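Local coordinates for protein ribonucleoside-diphosphate reductase (Pseudomonas aeruginosa, PDB 5IM3) that probably reduces ribonucleoside diphosphates to the deoxyribonucleotides needed for DNA synthesis, under allosteric control by nucleotides such as dATP, at residues S583-N595 and Q867-Y879. Numbering follows the deposited sequence.
Sequences SSNLCTEITLNTN and QKWIDQAQSLNLY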
loop_
_atom_site.group_PDB
_atom_site.type_symbol
_atom_site.label_atom_id
_atom_site.label_comp_id
_atom_site.label_asym_id
_atom_site.label_seq_id
_atom_site.Cartn_x
_atom_site.Cartn_y
_atom_site.Cartn_z
ATOM N N SER A 583 -17.953 35.449 13.610
ATOM C CA SER A 583 -17.809 34.357 12.656
ATOM C C SER A 583 -18.438 34.811 11.344
ATOM O O SER A 583 -18.921 35.942 11.221
ATOM C CB SER A 583 -18.459 33.070 13.162
ATOM O OG SER A 583 -19.871 33.112 13.038
ATOM N N SER A 584 -18.423 33.921 10.363
ATOM C CA SER A 584 -19.189 34.110 9.147
ATOM C C SER A 584 -20.455 33.254 9.245
ATOM O O SER A 584 -20.823 32.793 10.330
ATOM C CB SER A 584 -18.313 33.781 7.937
ATOM O OG SER A 584 -18.954 34.164 6.737
ATOM N N ASN A 585 -21.128 33.033 8.126
ATOM C CA ASN A 585 -22.416 32.360 8.144
ATOM C C ASN A 585 -22.284 30.951 7.574
ATOM O O ASN A 585 -21.178 30.444 7.343
ATOM C CB ASN A 585 -23.451 33.184 7.377
ATOM C CG ASN A 585 -23.189 33.203 5.886
ATOM O OD1 ASN A 585 -22.059 33.423 5.445
ATOM N ND2 ASN A 585 -24.231 32.955 5.098
ATOM N N LEU A 586 -23.435 30.314 7.354
ATOM C CA LEU A 586 -23.461 28.959 6.818
ATOM C C LEU A 586 -22.692 28.852 5.502
ATOM O O LEU A 586 -22.046 27.832 5.235
ATOM C CB LEU A 586 -24.912 28.513 6.627
ATOM C CG LEU A 586 -25.142 27.140 5.988
ATOM C CD1 LEU A 586 -24.515 26.025 6.821
ATOM C CD2 LEU A 586 -26.629 26.889 5.800
ATOM N N CYS A 587 -22.749 29.891 4.669
ATOM C CA CYS A 587 -22.173 29.849 3.330
ATOM C C CYS A 587 -20.909 30.692 3.190
ATOM O O CYS A 587 -20.342 30.754 2.095
ATOM C CB CYS A 587 -23.227 30.290 2.307
ATOM S SG CYS A 587 -24.712 29.249 2.330
ATOM N N THR A 588 -20.466 31.347 4.265
ATOM C CA THR A 588 -19.137 31.959 4.374
ATOM C C THR A 588 -18.963 33.184 3.480
ATOM O O THR A 588 -17.867 33.431 2.981
ATOM C CB THR A 588 -18.021 30.943 4.083
ATOM O OG1 THR A 588 -17.933 30.694 2.675
ATOM C CG2 THR A 588 -18.275 29.639 4.830
ATOM N N GLU A 589 -20.017 33.982 3.283
ATOM C CA GLU A 589 -19.899 35.248 2.570
ATOM C C GLU A 589 -20.368 36.445 3.388
ATOM O O GLU A 589 -20.262 37.580 2.909
ATOM C CB GLU A 589 -20.680 35.203 1.246
ATOM C CG GLU A 589 -22.187 35.498 1.342
ATOM C CD GLU A 589 -22.981 34.359 1.944
ATOM O OE1 GLU A 589 -22.370 33.368 2.397
ATOM O OE2 GLU A 589 -24.225 34.454 1.954
ATOM N N ILE A 590 -20.873 36.230 4.600
ATOM C CA ILE A 590 -21.454 37.284 5.422
ATOM C C ILE A 590 -20.517 37.574 6.586
ATOM O O ILE A 590 -19.961 36.652 7.192
ATOM C CB ILE A 590 -22.852 36.874 5.925
ATOM C CG1 ILE A 590 -23.764 36.546 4.738
ATOM C CG2 ILE A 590 -23.458 37.963 6.791
ATOM C CD1 ILE A 590 -23.985 37.706 3.775
ATOM N N THR A 591 -20.348 38.869 6.905
ATOM C CA THR A 591 -19.472 39.299 8.000
ATOM C C THR A 591 -20.197 40.414 8.759
ATOM O O THR A 591 -19.971 41.603 8.524
ATOM C CB THR A 591 -18.102 39.758 7.492
ATOM O OG1 THR A 591 -18.266 40.810 6.535
ATOM C CG2 THR A 591 -17.348 38.606 6.848
ATOM N N LEU A 592 -21.069 40.013 9.682
ATOM C CA LEU A 592 -21.873 40.934 10.471
ATOM C C LEU A 592 -21.628 40.706 11.959
ATOM O O LEU A 592 -21.282 39.601 12.387
ATOM C CB LEU A 592 -23.365 40.762 10.160
ATOM C CG LEU A 592 -23.797 41.008 8.712
ATOM C CD1 LEU A 592 -25.261 40.632 8.531
ATOM C CD2 LEU A 592 -23.564 42.455 8.310
ATOM N N ASN A 593 -21.822 41.764 12.745
ATOM C CA ASN A 593 -21.626 41.694 14.187
ATOM C C ASN A 593 -22.726 40.877 14.859
ATOM O O ASN A 593 -23.871 40.834 14.404
ATOM C CB ASN A 593 -21.608 43.094 14.801
ATOM C CG ASN A 593 -20.411 43.910 14.368
ATOM O OD1 ASN A 593 -19.434 43.378 13.843
ATOM N ND2 ASN A 593 -20.477 45.217 14.598
ATOM N N THR A 594 -22.365 40.239 15.972
ATOM C CA THR A 594 -23.323 39.541 16.818
ATOM C C THR A 594 -23.015 39.840 18.277
ATOM O O THR A 594 -21.883 40.176 18.631
ATOM C CB THR A 594 -23.293 38.021 16.592
ATOM O OG1 THR A 594 -21.938 37.553 16.629
ATOM C CG2 THR A 594 -23.918 37.668 15.249
ATOM N N ASN A 595 -24.035 39.727 19.121
ATOM C CA ASN A 595 -23.824 39.815 20.560
ATOM C C ASN A 595 -25.047 39.254 21.276
ATOM O O ASN A 595 -25.937 38.657 20.661
ATOM C CB ASN A 595 -23.515 41.256 20.995
ATOM C CG ASN A 595 -24.665 42.214 20.742
ATOM O OD1 ASN A 595 -25.825 41.920 21.045
ATOM N ND2 ASN A 595 -24.342 43.378 20.193
ATOM N N GLN A 867 -12.865 41.167 -3.811
ATOM C CA GLN A 867 -12.953 41.464 -2.387
ATOM C C GLN A 867 -12.474 42.870 -2.048
ATOM O O GLN A 867 -12.754 43.356 -0.948
ATOM C CB GLN A 867 -12.140 40.438 -1.591
ATOM C CG GLN A 867 -12.368 40.483 -0.084
ATOM C CD GLN A 867 -13.831 40.350 0.292
ATOM O OE1 GLN A 867 -14.407 39.266 0.214
ATOM N NE2 GLN A 867 -14.442 41.458 0.697
ATOM N N LYS A 868 -11.759 43.535 -2.957
ATOM C CA LYS A 868 -11.320 44.898 -2.680
ATOM C C LYS A 868 -12.496 45.854 -2.591
ATOM O O LYS A 868 -12.408 46.888 -1.920
ATOM C CB LYS A 868 -10.371 45.386 -3.764
ATOM C CG LYS A 868 -9.309 44.392 -4.156
ATOM C CD LYS A 868 -8.319 45.002 -5.136
ATOM C CE LYS A 868 -9.000 45.600 -6.363
ATOM N NZ LYS A 868 -8.023 46.242 -7.280
ATOM N N TRP A 869 -13.592 45.536 -3.273
ATOM C CA TRP A 869 -14.736 46.424 -3.370
ATOM C C TRP A 869 -15.922 45.964 -2.538
ATOM O O TRP A 869 -16.844 46.755 -2.312
ATOM C CB TRP A 869 -15.156 46.552 -4.839
ATOM C CG TRP A 869 -13.993 46.808 -5.749
ATOM C CD1 TRP A 869 -13.409 45.921 -6.609
ATOM C CD2 TRP A 869 -13.257 48.030 -5.876
ATOM N NE1 TRP A 869 -12.363 46.518 -7.268
ATOM C CE2 TRP A 869 -12.247 47.812 -6.834
ATOM C CE3 TRP A 869 -13.356 49.287 -5.274
ATOM C CZ2 TRP A 869 -11.346 48.808 -7.209
ATOM C CZ3 TRP A 869 -12.461 50.274 -5.648
ATOM C CH2 TRP A 869 -11.468 50.027 -6.604
ATOM N N ILE A 870 -15.920 44.722 -2.076
ATOM C CA ILE A 870 -17.028 44.163 -1.316
ATOM C C ILE A 870 -16.789 44.444 0.162
ATOM O O ILE A 870 -15.682 44.231 0.674
ATOM C CB ILE A 870 -17.163 42.656 -1.592
ATOM C CG1 ILE A 870 -17.439 42.423 -3.083
ATOM C CG2 ILE A 870 -18.261 42.037 -0.736
ATOM C CD1 ILE A 870 -17.362 40.975 -3.518
ATOM N N ASP A 871 -17.822 44.940 0.850
ATOM C CA ASP A 871 -17.680 45.215 2.278
ATOM C C ASP A 871 -17.839 43.958 3.127
ATOM O O ASP A 871 -17.254 43.881 4.210
ATOM C CB ASP A 871 -18.673 46.293 2.734
ATOM C CG ASP A 871 -20.054 46.129 2.128
ATOM O OD1 ASP A 871 -20.320 45.091 1.491
ATOM O OD2 ASP A 871 -20.878 47.051 2.290
ATOM N N GLN A 872 -18.594 42.970 2.664
ATOM C CA GLN A 872 -18.692 41.677 3.332
ATOM C C GLN A 872 -17.720 40.705 2.658
ATOM O O GLN A 872 -16.549 41.069 2.510
ATOM C CB GLN A 872 -20.150 41.220 3.352
ATOM C CG GLN A 872 -21.111 42.222 3.963
ATOM C CD GLN A 872 -22.390 41.571 4.454
ATOM O OE1 GLN A 872 -22.358 40.651 5.273
ATOM N NE2 GLN A 872 -23.521 42.039 3.949
ATOM N N ALA A 873 -18.128 39.509 2.249
ATOM C CA ALA A 873 -17.211 38.524 1.681
ATOM C C ALA A 873 -17.879 37.892 0.461
ATOM O O ALA A 873 -18.816 38.448 -0.124
ATOM C CB ALA A 873 -16.808 37.500 2.753
ATOM N N GLN A 874 -17.391 36.719 0.056
ATOM C CA GLN A 874 -17.950 36.004 -1.083
ATOM C C GLN A 874 -17.731 34.510 -0.902
ATOM O O GLN A 874 -16.655 34.080 -0.476
ATOM C CB GLN A 874 -17.318 36.476 -2.402
ATOM C CG GLN A 874 -15.803 36.420 -2.430
ATOM C CD GLN A 874 -15.208 37.208 -3.584
ATOM O OE1 GLN A 874 -15.514 36.957 -4.752
ATOM N NE2 GLN A 874 -14.357 38.174 -3.259
ATOM N N SER A 875 -18.761 33.728 -1.224
ATOM C CA SER A 875 -18.662 32.274 -1.149
ATOM C C SER A 875 -17.762 31.763 -2.266
ATOM O O SER A 875 -18.090 31.901 -3.450
ATOM C CB SER A 875 -20.048 31.645 -1.249
ATOM O OG SER A 875 -20.876 32.097 -0.201
ATOM N N LEU A 876 -16.634 31.169 -1.894
ATOM C CA LEU A 876 -15.580 30.825 -2.845
ATOM C C LEU A 876 -15.280 29.334 -2.756
ATOM O O LEU A 876 -14.514 28.899 -1.891
ATOM C CB LEU A 876 -14.325 31.646 -2.576
ATOM C CG LEU A 876 -13.213 31.482 -3.613
ATOM C CD1 LEU A 876 -13.670 31.981 -4.979
ATOM C CD2 LEU A 876 -11.962 32.215 -3.162
ATOM N N ASN A 877 -15.870 28.553 -3.655
ATOM C CA ASN A 877 -15.475 27.164 -3.810
ATOM C C ASN A 877 -14.166 27.085 -4.581
ATOM O O ASN A 877 -13.929 27.860 -5.513
ATOM C CB ASN A 877 -16.561 26.373 -4.532
ATOM C CG ASN A 877 -17.822 26.247 -3.713
ATOM O OD1 ASN A 877 -17.771 26.055 -2.498
ATOM N ND2 ASN A 877 -18.965 26.370 -4.371
ATOM N N LEU A 878 -13.302 26.164 -4.175
ATOM C CA LEU A 878 -12.021 25.960 -4.829
ATOM C C LEU A 878 -11.947 24.545 -5.375
ATOM O O LEU A 878 -12.365 23.587 -4.715
ATOM C CB LEU A 878 -10.859 26.224 -3.871
ATOM C CG LEU A 878 -10.660 27.688 -3.466
ATOM C CD1 LEU A 878 -9.489 27.807 -2.511
ATOM C CD2 LEU A 878 -10.436 28.580 -4.678
ATOM N N TYR A 879 -11.426 24.430 -6.594
ATOM C CA TYR A 879 -11.315 23.161 -7.297
ATOM C C TYR A 879 -9.840 22.863 -7.514
ATOM O O TYR A 879 -9.113 23.687 -8.076
ATOM C CB TYR A 879 -12.069 23.212 -8.627
ATOM C CG TYR A 879 -13.520 23.586 -8.455
ATOM C CD1 TYR A 879 -13.909 24.916 -8.376
ATOM C CD2 TYR A 879 -14.500 22.608 -8.355
ATOM C CE1 TYR A 879 -15.235 25.262 -8.211
ATOM C CE2 TYR A 879 -15.828 22.946 -8.193
ATOM C CZ TYR A 879 -16.189 24.271 -8.118
ATOM O OH TYR A 879 -17.513 24.604 -7.952
HETATM O O HOH W 1 -15.923 31.474 0.880
HETATM O O HOH W 2 -15.865 42.241 6.723
#
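Cys587 meets Ser875 through its backbone carbonyl: Ser875 OG donates to Cys587 O at 2.7 Å, coming in from above the carbonyl plane, 45° out of it. Serine suits the place because its short hydroxyl can reach a neighbouring backbone without filling space. Next, Thr588 OG1 accepts from a water 2.8 Å away that also donates to Gln874 O and accepts from Leu876 N, so one bridging water ties a threonine hydroxyl to two backbone groups of 867-879. Asn585 OD1 accepts from the N-H groups of Glu589 and Ile590, which holds the turn. Glu589 lays its CB 3.4 Å from Ser875 OG, and its carbonyl O accepts from Ala873 N at 3.0 Å; the small methyl of Ala873 lets the two backbones come this close. Ile590 contributes CG2, which packs 3.3 Å from Gln872 OE1. That oxygen is gripped by Thr591 N at 3.1 Å, a nearly straight bond (163°) lying on a carbonyl lone pair. Gln872 runs out nearly straight from CB (chi2 -158°), carrying its amide oxygen to the N-H of Thr591, while Thr591 OG1 sits 3.3 Å from Gln872 CA. Leu592 adds an aliphatic neighbour, with CD2 3.7 Å from Gln872 OE1. Sequence and position are consistent with 583-595 being the finger loop inside the ten-stranded barrel; it follows helix 566-571 and leads into strand 600-608. Asn585 and Ile590 pack on strand 373-377, Glu589 and Ile590 on strand 600-608, Ser584 and Thr588 on Tyr453. Three direct hydrogen bonds, each using a backbone group of the loop, and the bridging water imply that its path is fixed by polar groups buried among aliphatic carbons.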